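PDB 3LKB: probable branched-chain amino acid ABC transporter, amino acid binding protein from Thermus thermophilus, which binds valine and probably serves as the substrate-binding component of an ABC transporter for branched-chain amino acids. Local coordinates for residues E68-V71 with D72-I76; K42-G46 with V47-C51; E360-G364 with R365-V369; E260-P263 with G264-L267. The protein carries 2 engineered substitutions. One frame throughout, in Å; residues are numbered along the deposited sequence.

Overall arrangement
From the N terminus, interaction 2 comes first, turning the chain from the end of helix 21-41 into strand 47-55. Interaction 1 follows at the end of helix 60-72, and the two touch where Phe74 CD1 lies 3.8 Å from Asn50 ND2. Interaction 4 then starts helix 263-274; its nearest atoms are about 7 Å from those of interaction 2. Interaction 3 closes the hairpin of strands 357-362 and 365-368, and Pro368 CG packs 4.3 Å from Glu260 OE2 of interaction 4. Interactions 2 and 3 close beta turns, whereas 1 ends a helix and 4 begins one; all are local and in series, and none nests in or crosses another. Interactions 1 and 3, with centres about 43 Å apart, lie on opposite sides of the chain's centre.

Interaction 1 (E68-V71 with D72-I76); sequences EEAV and DRFKI
Glu69 and Ala70 meet Arg73, Phe74 and Ile76 across the C-terminal end of helix 60-72, where the chain unwinds toward strand 79-81 of the periplasmic binding protein fold. The backbone bonds record the unwinding. Asp72 N to Glu68 O (2.9 Å) and Arg73 N to Glu69 O (2.8 Å) are sound helical bonds. Beyond them, Phe74 N to Ala70 O and Lys75 N to Val71 O are both weak, their N-H...O angles bent below 130°. Ala70 O also receives a weak but straight bond from Ile76 N (3.5 Å, 169°), which reaches it because Lys75 turns to positive phi. Lys75 folds its chain back so that NZ donates to Asp72 O at 3.1 Å.

The charged pair is looser. Glu69 OE2 and Arg73 NH1 are 4.6 Å apart with the oxygen well out of the guanidinium plane, so only charge attraction can act there; OE1 of Glu69 forms its salt bridge with Arg54.

Apolar packing completes the end. Ala70 CB sits 4.2 Å from Ile76 CG2, and Ala70, Phe74 and Ile76 all lean on strand 6-14 through Thr9 and Phe11. The Phe74 ring presents its edge to the helix. CG lies anti to the carbonyl carbon (chi1 -60°), which brings CD2 to within 3.8 Å of Ala70 CA, in the ring plane, while CE2 comes 4.0 Å from Glu69 CD.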
loop_
_atom_site.group_PDB
_atom_site.type_symbol
_atom_site.label_atom_id
_atom_site.label_comp_id
_atom_site.label_asym_id
_atom_site.label_seq_id
_atom_site.Cartn_x
_atom_site.Cartn_y
_atom_site.Cartn_z
ATOM N N GLU A 68 14.982 17.493 2.485
ATOM C CA GLU A 68 15.594 18.772 2.098
ATOM C C GLU A 68 14.543 19.806 1.736
ATOM O O GLU A 68 14.637 20.931 2.209
ATOM C CB GLU A 68 16.643 18.636 1.010
ATOM C CG GLU A 68 17.921 18.041 1.554
ATOM C CD GLU A 68 18.855 17.497 0.470
ATOM O OE1 GLU A 68 18.423 17.259 -0.706
ATOM O OE2 GLU A 68 20.040 17.286 0.818
ATOM N N GLU A 69 13.544 19.390 0.946
ATOM C CA GLU A 69 12.397 20.224 0.601
ATOM C C GLU A 69 11.711 20.665 1.866
ATOM O O GLU A 69 11.481 21.860 2.034
ATOM C CB GLU A 69 11.390 19.508 -0.304
ATOM C CG GLU A 69 9.961 20.132 -0.277
ATOM C CD GLU A 69 8.840 19.164 -0.740
ATOM O OE1 GLU A 69 8.654 18.078 -0.108
ATOM O OE2 GLU A 69 8.139 19.506 -1.714
ATOM N N ALA A 70 11.420 19.719 2.755
ATOM C CA ALA A 70 10.737 20.027 3.999
ATOM C C ALA A 70 11.544 20.951 4.933
ATOM O O ALA A 70 10.942 21.673 5.705
ATOM C CB ALA A 70 10.326 18.751 4.728
ATOM N N VAL A 71 12.875 20.914 4.898
ATOM C CA VAL A 71 13.604 21.816 5.778
ATOM C C VAL A 71 13.617 23.218 5.145
ATOM O O VAL A 71 13.313 24.234 5.826
ATOM C CB VAL A 71 15.057 21.290 6.221
ATOM C CG1 VAL A 71 15.822 20.695 5.049
ATOM C CG2 VAL A 71 15.895 22.410 6.808
ATOM N N ASP A 72 13.900 23.257 3.838
ATOM C CA ASP A 72 14.001 24.507 3.055
ATOM C C ASP A 72 12.692 25.304 2.825
ATOM O O ASP A 72 12.673 26.543 2.871
ATOM C CB ASP A 72 14.661 24.230 1.694
ATOM C CG ASP A 72 15.144 25.522 1.011
ATOM O OD1 ASP A 72 16.342 25.898 1.205
ATOM O OD2 ASP A 72 14.322 26.193 0.309
ATOM N N ARG A 73 11.616 24.571 2.545
ATOM C CA ARG A 73 10.377 25.169 2.137
ATOM C C ARG A 73 9.366 25.221 3.261
ATOM O O ARG A 73 8.659 26.224 3.408
ATOM C CB ARG A 73 9.797 24.431 0.938
ATOM C CG ARG A 73 10.658 24.616 -0.268
ATOM C CD ARG A 73 10.139 23.953 -1.544
ATOM N NE ARG A 73 11.143 24.182 -2.584
ATOM C CZ ARG A 73 11.088 23.651 -3.804
ATOM N NH1 ARG A 73 10.045 22.894 -4.152
ATOM N NH2 ARG A 73 12.063 23.878 -4.684
ATOM N N PHE A 74 9.304 24.154 4.062
ATOM C CA PHE A 74 8.335 24.093 5.150
ATOM C C PHE A 74 8.877 24.480 6.546
ATOM O O PHE A 74 8.103 24.513 7.496
ATOM C CB PHE A 74 7.607 22.736 5.179
ATOM C CG PHE A 74 6.859 22.433 3.927
ATOM C CD1 PHE A 74 5.717 23.121 3.599
ATOM C CD2 PHE A 74 7.311 21.456 3.050
ATOM C CE1 PHE A 74 5.044 22.860 2.418
ATOM C CE2 PHE A 74 6.626 21.182 1.866
ATOM C CZ PHE A 74 5.500 21.882 1.558
ATOM N N LYS A 75 10.187 24.755 6.659
ATOM C CA LYS A 75 10.794 25.225 7.932
ATOM C C LYS A 75 10.467 24.329 9.111
ATOM O O LYS A 75 10.212 24.830 10.219
ATOM C CB LYS A 75 10.319 26.646 8.303
ATOM C CG LYS A 75 10.280 27.662 7.188
ATOM C CD LYS A 75 11.653 28.020 6.679
ATOM C CE LYS A 75 11.532 28.570 5.268
ATOM N NZ LYS A 75 12.856 29.010 4.767
ATOM N N ILE A 76 10.456 23.020 8.895
ATOM C CA ILE A 76 10.050 22.096 9.956
ATOM C C ILE A 76 10.876 22.225 11.238
ATOM O O ILE A 76 12.091 22.255 11.189
ATOM C CB ILE A 76 10.010 20.586 9.487
ATOM C CG1 ILE A 76 11.379 20.087 8.985
ATOM C CG2 ILE A 76 8.955 20.378 8.397
ATOM C CD1 ILE A 76 11.442 18.593 8.817
#

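Interaction 2 (K42-G46 with V47-C51); sequences KLVPG and VVFNC
Val44 and Val47 close a type II beta turn that leads from helix 21-41 into strand 47-55. The evidence is Val47 N bonding to Val44 O at 3.2 Å, together with positive phi at Gly46, the third residue of the turn. At Val47 the carbonyl oxygen also faces back to the turn: one water accepts from Val44 N at 3.0 Å and lies 3.2 Å from Val47 O, to which it may donate. The side chain of Val47 puts CG1 anti to the backbone N (chi1 169°), which lays that methyl 4.0 Å above the plane of the Phe49 ring, over its centre. Val48 continues the strand, bonding through its backbone to Gln6 and Val8 of strand 6-14. Phe49 comes next, and its far end returns to the turn at about a right angle to Val44. Val44 CG1 meets the ring edge in plane, 3.9 Å from CZ. The position modelled for Val44 CG2 is doubtful, since it clashes with Val47. The Phe49 ring also packs on Val298 and Ile301 of helix 285-308. The side-chain contact is therefore wholly apolar, so that dispersion and burial hold it, while the polar link between the segments runs through the backbone and probably the water between them.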
loop_
_atom_site.group_PDB
_atom_site.type_symbol
_atom_site.label_atom_id
_atom_site.label_comp_id
_atom_site.label_asym_id
_atom_site.label_seq_id
_atom_site.Cartn_x
_atom_site.Cartn_y
_atom_site.Cartn_z
ATOM N N LYS A 42 -8.173 21.780 18.220
ATOM C CA LYS A 42 -7.308 22.899 18.624
ATOM C C LYS A 42 -6.416 22.550 19.834
ATOM O O LYS A 42 -6.351 23.263 20.836
ATOM C CB LYS A 42 -8.142 24.175 18.848
ATOM C CG LYS A 42 -8.353 25.002 17.559
ATOM C CD LYS A 42 -9.829 25.049 17.129
ATOM C CE LYS A 42 -10.662 26.124 17.906
ATOM N NZ LYS A 42 -12.127 25.748 18.114
ATOM N N LEU A 43 -5.741 21.422 19.716
ATOM C CA LEU A 43 -4.819 20.974 20.722
ATOM C C LEU A 43 -3.690 21.962 20.984
ATOM O O LEU A 43 -3.195 22.038 22.100
ATOM C CB LEU A 43 -4.223 19.638 20.300
ATOM C CG LEU A 43 -4.775 18.324 20.869
ATOM C CD1 LEU A 43 -6.260 18.338 21.099
ATOM C CD2 LEU A 43 -4.371 17.198 19.932
ATOM N N VAL A 44 -3.242 22.679 19.961
ATOM C CA VAL A 44 -2.263 23.712 20.205
ATOM C C VAL A 44 -2.836 25.073 19.852
ATOM O O VAL A 44 -2.954 25.438 18.695
ATOM C CB VAL A 44 -0.874 23.478 19.538
ATOM C CG1 VAL A 44 -0.402 22.048 19.777
ATOM C CG2 VAL A 44 -0.950 23.759 18.061
ATOM N N PRO A 45 -3.160 25.838 20.869
ATOM C CA PRO A 45 -3.831 27.093 20.600
ATOM C C PRO A 45 -2.937 28.004 19.766
ATOM O O PRO A 45 -1.740 28.146 20.065
ATOM C CB PRO A 45 -4.073 27.674 22.011
ATOM C CG PRO A 45 -3.834 26.457 23.009
ATOM C CD PRO A 45 -2.723 25.723 22.269
ATOM N N GLY A 46 -3.512 28.541 18.696
ATOM C CA GLY A 46 -2.855 29.487 17.816
ATOM C C GLY A 46 -2.059 28.853 16.683
ATOM O O GLY A 46 -1.302 29.541 16.020
ATOM N N VAL A 47 -2.202 27.546 16.466
ATOM C CA VAL A 47 -1.401 26.866 15.452
ATOM C C VAL A 47 -2.281 26.026 14.528
ATOM O O VAL A 47 -3.053 25.181 14.989
ATOM C CB VAL A 47 -0.371 25.944 16.115
ATOM C CG1 VAL A 47 0.297 25.026 15.085
ATOM C CG2 VAL A 47 0.648 26.739 16.838
ATOM N N VAL A 48 -2.203 26.241 13.225
ATOM C CA VAL A 48 -2.813 25.225 12.342
ATOM C C VAL A 48 -1.722 24.358 11.739
ATOM O O VAL A 48 -0.719 24.873 11.226
ATOM C CB VAL A 48 -3.888 25.778 11.330
ATOM C CG1 VAL A 48 -4.378 27.137 11.770
ATOM C CG2 VAL A 48 -3.371 25.869 9.913
ATOM N N PHE A 49 -1.869 23.046 11.891
ATOM C CA PHE A 49 -0.886 22.135 11.332
ATOM C C PHE A 49 -1.126 21.941 9.844
ATOM O O PHE A 49 -2.236 21.652 9.404
ATOM C CB PHE A 49 -0.819 20.790 12.070
ATOM C CG PHE A 49 -0.279 20.900 13.485
ATOM C CD1 PHE A 49 1.093 20.907 13.730
ATOM C CD2 PHE A 49 -1.147 21.017 14.564
ATOM C CE1 PHE A 49 1.589 21.017 15.025
ATOM C CE2 PHE A 49 -0.666 21.131 15.873
ATOM C CZ PHE A 49 0.695 21.132 16.112
ATOM N N ASN A 50 -0.072 22.166 9.085
ATOM C CA ASN A 50 0.001 21.723 7.727
ATOM C C ASN A 50 0.604 20.281 7.724
ATOM O O ASN A 50 1.760 20.024 8.119
ATOM C CB ASN A 50 0.857 22.722 6.945
ATOM C CG ASN A 50 1.027 22.337 5.521
ATOM O OD1 ASN A 50 0.070 21.928 4.900
ATOM N ND2 ASN A 50 2.255 22.456 4.983
ATOM N N CYS A 51 -0.216 19.339 7.306
ATOM C CA CYS A 51 0.137 17.940 7.405
ATOM C C CYS A 51 0.764 17.432 6.115
ATOM O O CYS A 51 0.092 17.334 5.123
ATOM C CB CYS A 51 -1.096 17.118 7.656
ATOM S SG CYS A 51 -0.579 15.374 7.723
HETATM O O HOH W 1 -3.752 22.862 17.005
#

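Interaction 3 (E360-G364 with R365-V369); sequences EAKGG and RFVPV
Lys362 and Val367 pack on one face of a beta hairpin with a tight two-residue loop, its strands joined by a type I' turn from Lys362 to Arg365 with Gly363 and Gly364 at the bend, both at positive phi. Starting at CB, the lysine lies 4.1 Å from Val367 CG2; its CG comes closer, 3.8 Å from the same methyl. The chain then bends at chi2, chi3 and chi4, crossing Val367 at about a right angle and turning toward the start of the hairpin. At the tip, NZ passes 4.0 Å from Val369 CG1 and forms a salt bridge with Glu360 OE1 at 3.3 Å, approaching from above the carboxylate plane. The extended Glu360 chain, with CG anti to the backbone N (chi1 178°), carries its carboxylate out to this meeting; its CB touches Val369 CG1.

Between the strands the backbone pairing is regular. Glu360 N and Val367 N exchange bonds with each other's carbonyl oxygens, and Lys362 N reaches Arg365 O at 2.8 Å in an almost straight line (178°). The turn bond, Arg365 N to Lys362 O, is longer at 3.2 Å.

On the other face Ala361 CB makes a CH-pi contact with the Phe366 ring, 4.0 Å from its centroid. That face looks toward helix 236-242, where Ile239 touches both residues, and Trp251 of strand 250-253 meets the Phe366 ring. Strand 365-368 forms an edge of this chain's seven-stranded mixed sheet; the inner strand 357-362 pairs onward through Ala361 with Gly248 and Phe249.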
loop_
_atom_site.group_PDB
_atom_site.type_symbol
_atom_site.label_atom_id
_atom_site.label_comp_id
_atom_site.label_asym_id
_atom_site.label_seq_id
_atom_site.Cartn_x
_atom_site.Cartn_y
_atom_site.Cartn_z
ATOM N N GLU A 360 1.829 -13.432 23.457
ATOM C CA GLU A 360 1.680 -14.670 22.746
ATOM C C GLU A 360 0.370 -14.638 21.987
ATOM O O GLU A 360 -0.663 -14.248 22.557
ATOM C CB GLU A 360 1.667 -15.851 23.720
ATOM C CG GLU A 360 1.468 -17.193 22.965
ATOM C CD GLU A 360 1.502 -18.441 23.827
ATOM O OE1 GLU A 360 1.600 -18.378 25.074
ATOM O OE2 GLU A 360 1.406 -19.527 23.242
ATOM N N ALA A 361 0.396 -15.050 20.726
ATOM C CA ALA A 361 -0.832 -15.139 19.906
ATOM C C ALA A 361 -1.680 -16.340 20.373
ATOM O O ALA A 361 -1.202 -17.505 20.327
ATOM C CB ALA A 361 -0.462 -15.319 18.426
ATOM N N LYS A 362 -2.902 -16.062 20.860
ATOM C CA LYS A 362 -3.811 -17.148 21.325
ATOM C C LYS A 362 -5.217 -16.955 20.766
ATOM O O LYS A 362 -5.818 -15.909 20.952
ATOM C CB LYS A 362 -3.874 -17.234 22.839
ATOM C CG LYS A 362 -2.601 -16.887 23.560
ATOM C CD LYS A 362 -2.148 -17.962 24.518
ATOM C CE LYS A 362 -2.375 -17.562 25.933
ATOM N NZ LYS A 362 -1.151 -17.830 26.747
ATOM N N GLY A 363 -5.705 -17.949 20.031
ATOM C CA GLY A 363 -6.976 -17.850 19.326
ATOM C C GLY A 363 -7.196 -16.531 18.632
ATOM O O GLY A 363 -8.273 -15.944 18.770
ATOM N N GLY A 364 -6.174 -16.040 17.924
ATOM C CA GLY A 364 -6.337 -14.904 17.022
ATOM C C GLY A 364 -6.047 -13.527 17.596
ATOM O O GLY A 364 -6.236 -12.488 16.939
ATOM N N ARG A 365 -5.564 -13.519 18.827
ATOM C CA ARG A 365 -5.306 -12.276 19.505
ATOM C C ARG A 365 -3.983 -12.384 20.279
ATOM O O ARG A 365 -3.712 -13.419 20.964
ATOM C CB ARG A 365 -6.513 -11.974 20.425
ATOM C CG ARG A 365 -6.231 -10.977 21.554
ATOM C CD ARG A 365 -7.219 -11.156 22.728
ATOM N NE ARG A 365 -8.520 -10.653 22.318
ATOM C CZ ARG A 365 -9.598 -10.564 23.081
ATOM N NH1 ARG A 365 -9.581 -10.978 24.355
ATOM N NH2 ARG A 365 -10.702 -10.047 22.549
ATOM N N PHE A 366 -3.164 -11.343 20.187
ATOM C CA PHE A 366 -1.982 -11.272 21.088
ATOM C C PHE A 366 -2.257 -10.995 22.586
ATOM O O PHE A 366 -2.788 -9.964 22.935
ATOM C CB PHE A 366 -0.944 -10.305 20.537
ATOM C CG PHE A 366 -0.159 -10.890 19.418
ATOM C CD1 PHE A 366 0.934 -11.742 19.694
ATOM C CD2 PHE A 366 -0.522 -10.672 18.090
ATOM C CE1 PHE A 366 1.666 -12.333 18.671
ATOM C CE2 PHE A 366 0.240 -11.243 17.047
ATOM C CZ PHE A 366 1.334 -12.099 17.337
ATOM N N VAL A 367 -1.881 -11.929 23.453
ATOM C CA VAL A 367 -2.168 -11.878 24.875
ATOM C C VAL A 367 -0.840 -11.648 25.604
ATOM O O VAL A 367 0.126 -12.339 25.342
ATOM C CB VAL A 367 -2.685 -13.259 25.361
ATOM C CG1 VAL A 367 -2.765 -13.302 26.852
ATOM C CG2 VAL A 367 -4.032 -13.600 24.706
ATOM N N PRO A 368 -0.796 -10.681 26.534
ATOM C CA PRO A 368 0.468 -10.494 27.282
ATOM C C PRO A 368 0.788 -11.670 28.182
ATOM O O PRO A 368 -0.041 -12.073 28.998
ATOM C CB PRO A 368 0.209 -9.248 28.152
ATOM C CG PRO A 368 -1.294 -9.041 28.118
ATOM C CD PRO A 368 -1.755 -9.578 26.764
ATOM N N VAL A 369 1.976 -12.227 28.019
ATOM C CA VAL A 369 2.455 -13.237 28.932
ATOM C C VAL A 369 3.590 -12.674 29.818
ATOM O O VAL A 369 4.313 -13.446 30.437
ATOM C CB VAL A 369 2.919 -14.513 28.189
ATOM C CG1 VAL A 369 1.757 -15.203 27.527
ATOM C CG2 VAL A 369 4.020 -14.203 27.163
#

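Interaction 4 (E260-P263 with G264-L267); sequences EDTP and GIRL
Asp261 and Arg266 are joined through a water that donates to Asp261 OD1 at 2.6 Å and accepts from Arg266 NH1 at 3.0 Å. The water lies at the guanidinium edge, in its plane, and so bridges two opposite charges whose own atoms, OD1 and NH1, remain 5.1 Å apart. The contact is the first turn of helix 263-274. Thr262 holds the N-cap position, yet its side chain makes no capping bond; its carbonyl instead begins the helical pattern by accepting from Arg266 N at 3.0 Å. Pro263 O follows, taking Leu267 N at 2.9 Å. The arginine chain bends at chi2 and chi3 and folds back over the cap, so that one guanidinium face covers Thr262 O, 3.4 Å from the plane, and Pro263 N beside it. No guanidinium N-H points at that oxygen, which already accepts from Arg266 N, but the charge above it may still stabilise it. Thr262 CB rests 3.8 Å from Ile265 CG1, both side chains also touching Tyr256. Beyond the cap, Glu260 OE1 pairs with Arg357 of strand 357-362 and accepts from Met257 N. On the helix side, Leu267 reaches across to Tyr34 and Trp37, packing helix 263-274 against helix 21-41.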
loop_
_atom_site.group_PDB
_atom_site.type_symbol
_atom_site.label_atom_id
_atom_site.label_comp_id
_atom_site.label_asym_id
_atom_site.label_seq_id
_atom_site.Cartn_x
_atom_site.Cartn_y
_atom_site.Cartn_z
ATOM N N GLU A 260 -6.940 -3.858 24.884
ATOM C CA GLU A 260 -6.777 -3.347 26.259
ATOM C C GLU A 260 -7.437 -1.963 26.485
ATOM O O GLU A 260 -7.789 -1.232 25.536
ATOM C CB GLU A 260 -5.302 -3.358 26.667
ATOM C CG GLU A 260 -4.672 -4.733 26.683
ATOM C CD GLU A 260 -3.145 -4.688 26.787
ATOM O OE1 GLU A 260 -2.470 -4.415 25.754
ATOM O OE2 GLU A 260 -2.616 -4.959 27.911
ATOM N N ASP A 261 -7.619 -1.603 27.752
ATOM C CA ASP A 261 -8.336 -0.360 28.092
ATOM C C ASP A 261 -7.436 0.788 28.537
ATOM O O ASP A 261 -6.839 0.722 29.612
ATOM C CB ASP A 261 -9.419 -0.666 29.139
ATOM C CG ASP A 261 -10.501 -1.640 28.601
ATOM O OD1 ASP A 261 -10.840 -1.578 27.384
ATOM O OD2 ASP A 261 -11.030 -2.460 29.401
ATOM N N THR A 262 -7.433 1.863 27.739
ATOM C CA THR A 262 -6.465 2.962 27.761
ATOM C C THR A 262 -7.150 4.126 27.058
ATOM O O THR A 262 -7.850 3.918 26.063
ATOM C CB THR A 262 -5.237 2.602 26.856
ATOM O OG1 THR A 262 -4.327 1.725 27.540
ATOM C CG2 THR A 262 -4.528 3.812 26.381
ATOM N N PRO A 263 -6.961 5.366 27.560
ATOM C CA PRO A 263 -7.460 6.504 26.810
ATOM C C PRO A 263 -6.867 6.624 25.405
ATOM O O PRO A 263 -7.535 7.153 24.491
ATOM C CB PRO A 263 -7.073 7.729 27.685
ATOM C CG PRO A 263 -6.248 7.213 28.841
ATOM C CD PRO A 263 -6.552 5.735 28.934
ATOM N N GLY A 264 -5.653 6.109 25.211
ATOM C CA GLY A 264 -4.962 6.327 23.951
ATOM C C GLY A 264 -5.498 5.385 22.917
ATOM O O GLY A 264 -5.845 5.814 21.819
ATOM N N ILE A 265 -5.586 4.097 23.276
ATOM C CA ILE A 265 -6.261 3.096 22.430
ATOM C C ILE A 265 -7.695 3.542 22.096
ATOM O O ILE A 265 -8.128 3.459 20.956
ATOM C CB ILE A 265 -6.271 1.681 23.040
ATOM C CG1 ILE A 265 -4.849 1.220 23.374
ATOM C CG2 ILE A 265 -6.915 0.718 22.084
ATOM C CD1 ILE A 265 -3.862 1.186 22.170
ATOM N N ARG A 266 -8.405 4.055 23.087
ATOM C CA ARG A 266 -9.749 4.577 22.868
ATOM C C ARG A 266 -9.729 5.687 21.805
ATOM O O ARG A 266 -10.509 5.667 20.856
ATOM C CB ARG A 266 -10.295 5.091 24.216
ATOM C CG ARG A 266 -11.697 4.607 24.605
ATOM C CD ARG A 266 -11.800 4.095 26.028
ATOM N NE ARG A 266 -11.404 5.054 27.078
ATOM C CZ ARG A 266 -10.755 4.673 28.184
ATOM N NH1 ARG A 266 -10.444 3.394 28.342
ATOM N NH2 ARG A 266 -10.394 5.537 29.118
ATOM N N LEU A 267 -8.793 6.620 21.950
ATOM C CA LEU A 267 -8.632 7.728 21.011
ATOM C C LEU A 267 -8.265 7.267 19.599
ATOM O O LEU A 267 -8.800 7.775 18.609
ATOM C CB LEU A 267 -7.591 8.727 21.549
ATOM C CG LEU A 267 -7.379 9.989 20.716
ATOM C CD1 LEU A 267 -8.668 10.793 20.852
ATOM C CD2 LEU A 267 -6.120 10.814 21.161
HETATM O O HOH W 2 -11.185 0.914 26.758
#